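PDB 2BBR: viral CASP8 and FADD-like apoptosis regulator from Molluscum contagiosum virus subtype 1, which blocks death-receptor-induced apoptosis by interfering with host caspase-8 recruitment and activation at the death-inducing signaling complex, and also suppresses host NF-kappa-B activation. Local coordinates for residues R113-F118 with R162-L167; V156-L161 with D168-L173. All blocks are in the same frame, centred on the assembly; numbering follows the deposited sequence.

Interaction 1 of 2, residues R113-F118 with R162-L167; sequences RALRLF and RTLRRL
Ala114 meets Leu164 where helix 109-122 of the second death effector domain, a helical bundle of the death-fold class, packs against the C-terminal end of helix 155-163. The methyl of Ala114 points at the other segment, and its CB lies 4.0 Å from Leu164 CD1. Ala114 and Leu164 have the nearest CA atoms of the two segments, 7.5 Å apart, consistent with the small alanine. One residue on, Leu115 starts out along the flank of its helix, but the end of the side chain bends back to the contact. Its CG sits 4.2 Å from Leu164 CD2, the two leucines crossing at about a right angle. The branched end of Leu164 thus divides its methyls between neighbours: CD1 goes to the alanine and CD2 to the leucine. With CG anti to the backbone N (chi1 -178°), this branch is carried to helix 109-122, and chi2 of 64° distributes the methyls. Leu107 touches both leucines, and Met160, Leu161, Phe136 and Leu139 also border Leu115, which is buried, whereas the outer part of the contact lies near the surface.

A turn further along, Phe118 reaches toward Thr163, and the two side chains approach from opposite directions. Its ring also touches the start of Leu164, with CE2 4.3 Å from Leu164 CB. The hydroxyl of Thr163 is turned back into its own helix, where OG1 is hydrogen-bonded to the carbonyl of Asp159, leaving the methyl for the aromatic ring. Just beyond, the helix ends in a Schellman motif at Arg165, whose positive phi turns the chain out of the helix. The Thr163 methyl makes an off-centre CH-pi contact, CG2 lying 4.1 Å from the Phe118 ring centroid, 30° off the ring normal. Thr163 CG2 is 3.7 Å from Phe118 CZ.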
loop_
_atom_site.group_PDB
_atom_site.type_symbol
_atom_site.label_atom_id
_atom_site.label_comp_id
_atom_site.label_asym_id
_atom_site.label_seq_id
_atom_site.Cartn_x
_atom_site.Cartn_y
_atom_site.Cartn_z
ATOM N N ARG A 113 -6.063 13.378 -10.903
ATOM C CA ARG A 113 -5.430 14.466 -11.636
ATOM C C ARG A 113 -5.421 15.734 -10.780
ATOM O O ARG A 113 -4.417 16.434 -10.702
ATOM C CB ARG A 113 -6.180 14.737 -12.942
ATOM C CG ARG A 113 -5.690 15.963 -13.701
ATOM C CD ARG A 113 -6.728 16.402 -14.718
ATOM N NE ARG A 113 -8.047 16.497 -14.099
ATOM C CZ ARG A 113 -8.344 17.305 -13.086
ATOM N NH1 ARG A 113 -7.418 18.104 -12.572
ATOM N NH2 ARG A 113 -9.565 17.300 -12.570
ATOM N N ALA A 114 -6.547 16.023 -10.131
ATOM C CA ALA A 114 -6.641 17.207 -9.285
ATOM C C ALA A 114 -5.618 17.134 -8.157
ATOM O O ALA A 114 -4.963 18.121 -7.836
ATOM C CB ALA A 114 -8.048 17.337 -8.711
ATOM N N LEU A 115 -5.473 15.953 -7.561
ATOM C CA LEU A 115 -4.528 15.769 -6.465
ATOM C C LEU A 115 -3.095 15.991 -6.929
ATOM O O LEU A 115 -2.301 16.612 -6.223
ATOM C CB LEU A 115 -4.678 14.369 -5.865
ATOM C CG LEU A 115 -5.990 14.119 -5.117
ATOM C CD1 LEU A 115 -6.084 12.655 -4.740
ATOM C CD2 LEU A 115 -6.060 15.006 -3.878
ATOM N N ARG A 116 -2.761 15.482 -8.114
ATOM C CA ARG A 116 -1.410 15.663 -8.637
ATOM C C ARG A 116 -1.135 17.150 -8.844
ATOM O O ARG A 116 -0.032 17.628 -8.588
ATOM C CB ARG A 116 -1.224 14.911 -9.960
ATOM C CG ARG A 116 -1.250 13.392 -9.833
ATOM C CD ARG A 116 -0.732 12.738 -11.112
ATOM N NE ARG A 116 -1.489 13.174 -12.283
ATOM C CZ ARG A 116 -2.436 12.458 -12.879
ATOM N NH1 ARG A 116 -2.752 11.255 -12.426
ATOM N NH2 ARG A 116 -3.078 12.956 -13.925
ATOM N N LEU A 117 -2.147 17.878 -9.307
ATOM C CA LEU A 117 -2.007 19.311 -9.528
ATOM C C LEU A 117 -1.846 20.043 -8.194
ATOM O O LEU A 117 -1.043 20.970 -8.087
ATOM C CB LEU A 117 -3.217 19.851 -10.297
ATOM C CG LEU A 117 -3.405 19.279 -11.708
ATOM C CD1 LEU A 117 -4.606 19.933 -12.376
ATOM C CD2 LEU A 117 -2.148 19.517 -12.533
ATOM N N PHE A 118 -2.603 19.628 -7.177
ATOM C CA PHE A 118 -2.494 20.255 -5.859
ATOM C C PHE A 118 -1.074 20.069 -5.339
ATOM O O PHE A 118 -0.475 20.990 -4.783
ATOM C CB PHE A 118 -3.449 19.622 -4.836
ATOM C CG PHE A 118 -4.909 19.827 -5.129
ATOM C CD1 PHE A 118 -5.350 20.869 -5.940
ATOM C CD2 PHE A 118 -5.855 18.982 -4.557
ATOM C CE1 PHE A 118 -6.712 21.062 -6.173
ATOM C CE2 PHE A 118 -7.215 19.166 -4.783
ATOM C CZ PHE A 118 -7.645 20.208 -5.593
ATOM N N ARG A 162 -9.276 17.007 1.435
ATOM C CA ARG A 162 -10.310 17.910 1.929
ATOM C C ARG A 162 -10.611 18.964 0.859
ATOM O O ARG A 162 -11.768 19.289 0.603
ATOM C CB ARG A 162 -9.860 18.599 3.219
ATOM C CG ARG A 162 -10.961 19.429 3.868
ATOM C CD ARG A 162 -10.488 20.171 5.114
ATOM N NE ARG A 162 -9.988 19.268 6.146
ATOM C CZ ARG A 162 -8.703 19.103 6.441
ATOM N NH1 ARG A 162 -7.775 19.783 5.784
ATOM N NH2 ARG A 162 -8.345 18.254 7.395
ATOM N N THR A 163 -9.563 19.481 0.226
ATOM C CA THR A 163 -9.719 20.486 -0.822
ATOM C C THR A 163 -10.546 19.913 -1.968
ATOM O O THR A 163 -11.337 20.619 -2.597
ATOM C CB THR A 163 -8.346 20.925 -1.365
ATOM O OG1 THR A 163 -7.568 21.479 -0.298
ATOM C CG2 THR A 163 -8.516 21.968 -2.467
ATOM N N LEU A 164 -10.350 18.627 -2.231
ATOM C CA LEU A 164 -11.058 17.914 -3.287
ATOM C C LEU A 164 -12.513 17.670 -2.882
ATOM O O LEU A 164 -13.337 17.249 -3.698
ATOM C CB LEU A 164 -10.362 16.573 -3.543
ATOM C CG LEU A 164 -10.902 15.657 -4.639
ATOM C CD1 LEU A 164 -10.754 16.335 -5.993
ATOM C CD2 LEU A 164 -10.141 14.333 -4.613
ATOM N N ARG A 165 -12.805 17.945 -1.614
ATOM C CA ARG A 165 -14.122 17.757 -1.016
ATOM C C ARG A 165 -14.427 16.299 -0.693
ATOM O O ARG A 165 -15.574 15.941 -0.426
ATOM C CB ARG A 165 -15.226 18.365 -1.892
ATOM C CG ARG A 165 -15.220 19.888 -1.855
ATOM C CD ARG A 165 -16.483 20.491 -2.450
ATOM N NE ARG A 165 -16.247 21.090 -3.761
ATOM C CZ ARG A 165 -15.927 20.406 -4.854
ATOM N NH1 ARG A 165 -15.799 19.087 -4.804
ATOM N NH2 ARG A 165 -15.731 21.043 -5.999
ATOM N N ARG A 166 -13.394 15.459 -0.713
ATOM C CA ARG A 166 -13.559 14.056 -0.357
ATOM C C ARG A 166 -13.268 13.962 1.139
ATOM O O ARG A 166 -12.248 13.413 1.573
ATOM C CB ARG A 166 -12.601 13.158 -1.150
ATOM C CG ARG A 166 -13.016 12.939 -2.605
ATOM C CD ARG A 166 -14.414 12.336 -2.699
ATOM N NE ARG A 166 -14.508 11.020 -2.073
ATOM C CZ ARG A 166 -14.222 9.875 -2.682
ATOM N NH1 ARG A 166 -13.820 9.877 -3.947
ATOM N NH2 ARG A 166 -14.338 8.726 -2.027
ATOM N N LEU A 167 -14.180 14.528 1.923
ATOM C CA LEU A 167 -14.045 14.540 3.371
ATOM C C LEU A 167 -14.025 13.136 3.962
ATOM O O LEU A 167 -13.504 12.930 5.059
ATOM C CB LEU A 167 -15.170 15.374 3.996
ATOM C CG LEU A 167 -15.009 16.896 3.891
ATOM C CD1 LEU A 167 -14.839 17.323 2.444
ATOM C CD2 LEU A 167 -16.222 17.571 4.507
#

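Interaction 2 of 2, residues V156-L161 with D168-L173; sequences VLADML and DLCQQL
Leu161 and Leu173 pack against each other inside an antiparallel helical hairpin of the second death effector domain, made by helix 155-163 and the helix that follows it, 167-187. The axes of the two short segments approach to 8.1 Å with a crossing angle of -165°. At Ala158 and Cys170 the backbones are closest, with the CA atoms only 4.5 Å apart, consistent with the small side chains there.

The inward side is tightly filled. Leu173 puts CD2 against the backbone side of the opposite helix, 3.6 Å from Leu157 CB, and the same methyl is 3.8 Å from Leu161 CD1. At the root of this side chain, Leu173 CB rests 4.0 Å from Ala158 CB. Leu161 crosses both Leu169 and Leu173 at about a right angle, and its CD1 sits between them, 3.9 Å from Leu169 CB. With CG anti to the carbonyl carbon (chi1 -68°), the Leu161 branch is set beside Leu169: CD1 reaches Leu173 as well, whereas CD2 meets only the CB and CD1 of Leu169. Met100 and Val103 of helix 95-104 touch Leu173, Met100 also reaches Leu157, and Leu115 of helix 109-122 touches Leu161. All six residues that meet across the hairpin are buried.

The outer side is looser and polar. Asp159 and Asp168 are exposed, and their CB atoms leave their helices away from the partner, though the carboxylate of Asp168 bends back somewhat; they form salt bridges with Arg162 and Arg166, respectively, close by along the chain. Gln171 likewise points outward. Between these two sides lies Cys170, whose sulfur is anti to its backbone N (chi1 173°) and turned to the neighbouring helix, with SG 3.4 Å from Ala158 O and 4.1 Å from Ala158 CB.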
loop_
_atom_site.group_PDB
_atom_site.type_symbol
_atom_site.label_atom_id
_atom_site.label_comp_id
_atom_site.label_asym_id
_atom_site.label_seq_id
_atom_site.Cartn_x
_atom_site.Cartn_y
_atom_site.Cartn_z
ATOM N N VAL A 156 -0.736 16.446 5.044
ATOM C CA VAL A 156 -0.680 17.158 3.772
ATOM C C VAL A 156 -1.635 16.486 2.787
ATOM O O VAL A 156 -2.378 17.160 2.067
ATOM C CB VAL A 156 0.752 17.173 3.188
ATOM C CG1 VAL A 156 0.726 17.689 1.755
ATOM C CG2 VAL A 156 1.647 18.060 4.048
ATOM N N LEU A 157 -1.615 15.158 2.757
ATOM C CA LEU A 157 -2.502 14.415 1.874
ATOM C C LEU A 157 -3.952 14.558 2.323
ATOM O O LEU A 157 -4.857 14.655 1.495
ATOM C CB LEU A 157 -2.115 12.936 1.845
ATOM C CG LEU A 157 -1.257 12.495 0.660
ATOM C CD1 LEU A 157 -0.818 11.055 0.848
ATOM C CD2 LEU A 157 -2.055 12.656 -0.631
ATOM N N ALA A 158 -4.178 14.557 3.634
ATOM C CA ALA A 158 -5.532 14.729 4.153
ATOM C C ALA A 158 -6.057 16.092 3.701
ATOM O O ALA A 158 -7.216 16.221 3.299
ATOM C CB ALA A 158 -5.531 14.644 5.673
ATOM N N ASP A 159 -5.197 17.106 3.772
ATOM C CA ASP A 159 -5.565 18.457 3.357
ATOM C C ASP A 159 -5.928 18.487 1.878
ATOM O O ASP A 159 -6.872 19.168 1.473
ATOM C CB ASP A 159 -4.414 19.443 3.584
ATOM C CG ASP A 159 -4.118 19.685 5.049
ATOM O OD1 ASP A 159 -5.003 19.443 5.896
ATOM O OD2 ASP A 159 -2.996 20.142 5.347
ATOM N N MET A 160 -5.160 17.768 1.068
ATOM C CA MET A 160 -5.416 17.712 -0.363
ATOM C C MET A 160 -6.775 17.069 -0.628
ATOM O O MET A 160 -7.538 17.535 -1.475
ATOM C CB MET A 160 -4.304 16.925 -1.061
ATOM C CG MET A 160 -2.977 17.671 -1.119
ATOM S SD MET A 160 -1.538 16.630 -1.481
ATOM C CE MET A 160 -2.037 15.879 -3.036
ATOM N N LEU A 161 -7.079 16.002 0.102
ATOM C CA LEU A 161 -8.353 15.320 -0.061
ATOM C C LEU A 161 -9.510 16.209 0.396
ATOM O O LEU A 161 -10.595 16.177 -0.188
ATOM C CB LEU A 161 -8.334 14.000 0.713
ATOM C CG LEU A 161 -7.378 12.953 0.122
ATOM C CD1 LEU A 161 -7.095 11.859 1.140
ATOM C CD2 LEU A 161 -7.987 12.373 -1.151
ATOM N N ASP A 168 -14.584 12.172 3.241
ATOM C CA ASP A 168 -14.598 10.792 3.706
ATOM C C ASP A 168 -13.177 10.227 3.701
ATOM O O ASP A 168 -12.751 9.583 4.665
ATOM C CB ASP A 168 -15.520 9.942 2.819
ATOM C CG ASP A 168 -15.121 9.963 1.350
ATOM O OD1 ASP A 168 -14.840 11.059 0.814
ATOM O OD2 ASP A 168 -15.107 8.878 0.732
ATOM N N LEU A 169 -12.441 10.478 2.623
ATOM C CA LEU A 169 -11.069 9.995 2.510
ATOM C C LEU A 169 -10.168 10.797 3.444
ATOM O O LEU A 169 -9.253 10.250 4.057
ATOM C CB LEU A 169 -10.592 10.105 1.060
ATOM C CG LEU A 169 -11.427 9.300 0.060
ATOM C CD1 LEU A 169 -10.885 9.511 -1.345
ATOM C CD2 LEU A 169 -11.416 7.825 0.424
ATOM N N CYS A 170 -10.423 12.097 3.547
ATOM C CA CYS A 170 -9.659 12.951 4.445
ATOM C C CYS A 170 -9.763 12.387 5.860
ATOM O O CYS A 170 -8.760 12.236 6.558
ATOM C CB CYS A 170 -10.219 14.376 4.431
ATOM S SG CYS A 170 -9.496 15.496 5.659
ATOM N N GLN A 171 -10.985 12.069 6.275
ATOM C CA GLN A 171 -11.215 11.533 7.607
ATOM C C GLN A 171 -10.449 10.237 7.855
ATOM O O GLN A 171 -9.926 10.030 8.948
ATOM C CB GLN A 171 -12.708 11.312 7.843
ATOM C CG GLN A 171 -13.035 10.809 9.237
ATOM C CD GLN A 171 -14.524 10.690 9.470
ATOM O OE1 GLN A 171 -15.028 9.618 9.801
ATOM N NE2 GLN A 171 -15.238 11.795 9.296
ATOM N N GLN A 172 -10.385 9.360 6.859
ATOM C CA GLN A 172 -9.642 8.118 7.043
ATOM C C GLN A 172 -8.182 8.416 7.358
ATOM O O GLN A 172 -7.572 7.754 8.198
ATOM C CB GLN A 172 -9.708 7.250 5.789
ATOM C CG GLN A 172 -11.062 6.650 5.498
ATOM C CD GLN A 172 -11.005 5.694 4.329
ATOM O OE1 GLN A 172 -10.241 4.730 4.344
ATOM N NE2 GLN A 172 -11.811 5.955 3.307
ATOM N N LEU A 173 -7.613 9.398 6.666
ATOM C CA LEU A 173 -6.221 9.757 6.899
ATOM C C LEU A 173 -6.007 10.470 8.228
ATOM O O LEU A 173 -5.005 10.226 8.897
ATOM C CB LEU A 173 -5.680 10.613 5.752
ATOM C CG LEU A 173 -5.032 9.838 4.602
ATOM C CD1 LEU A 173 -6.059 8.969 3.897
ATOM C CD2 LEU A 173 -4.399 10.823 3.631
#

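In the fold
Interactions 1 and 2 have centres about 9 Å apart and share helix 155-163, which packs on helix 109-122 through Thr163 and the adjoining Leu164 and on helix 167-187 through the preceding turns. Their segments alternate along the chain: 113-118, then 156-161, 162-167 and 168-173. The contacts also touch directly. A probable hydrogen bond joins Arg166 N to Leu161 O at the turn between the last two helices, and Met160 CE packs on Leu115 O. Both contacts lie within the second death effector domain, where they join three of its helices; interaction 2 is buried, whereas interaction 1 extends to the surface.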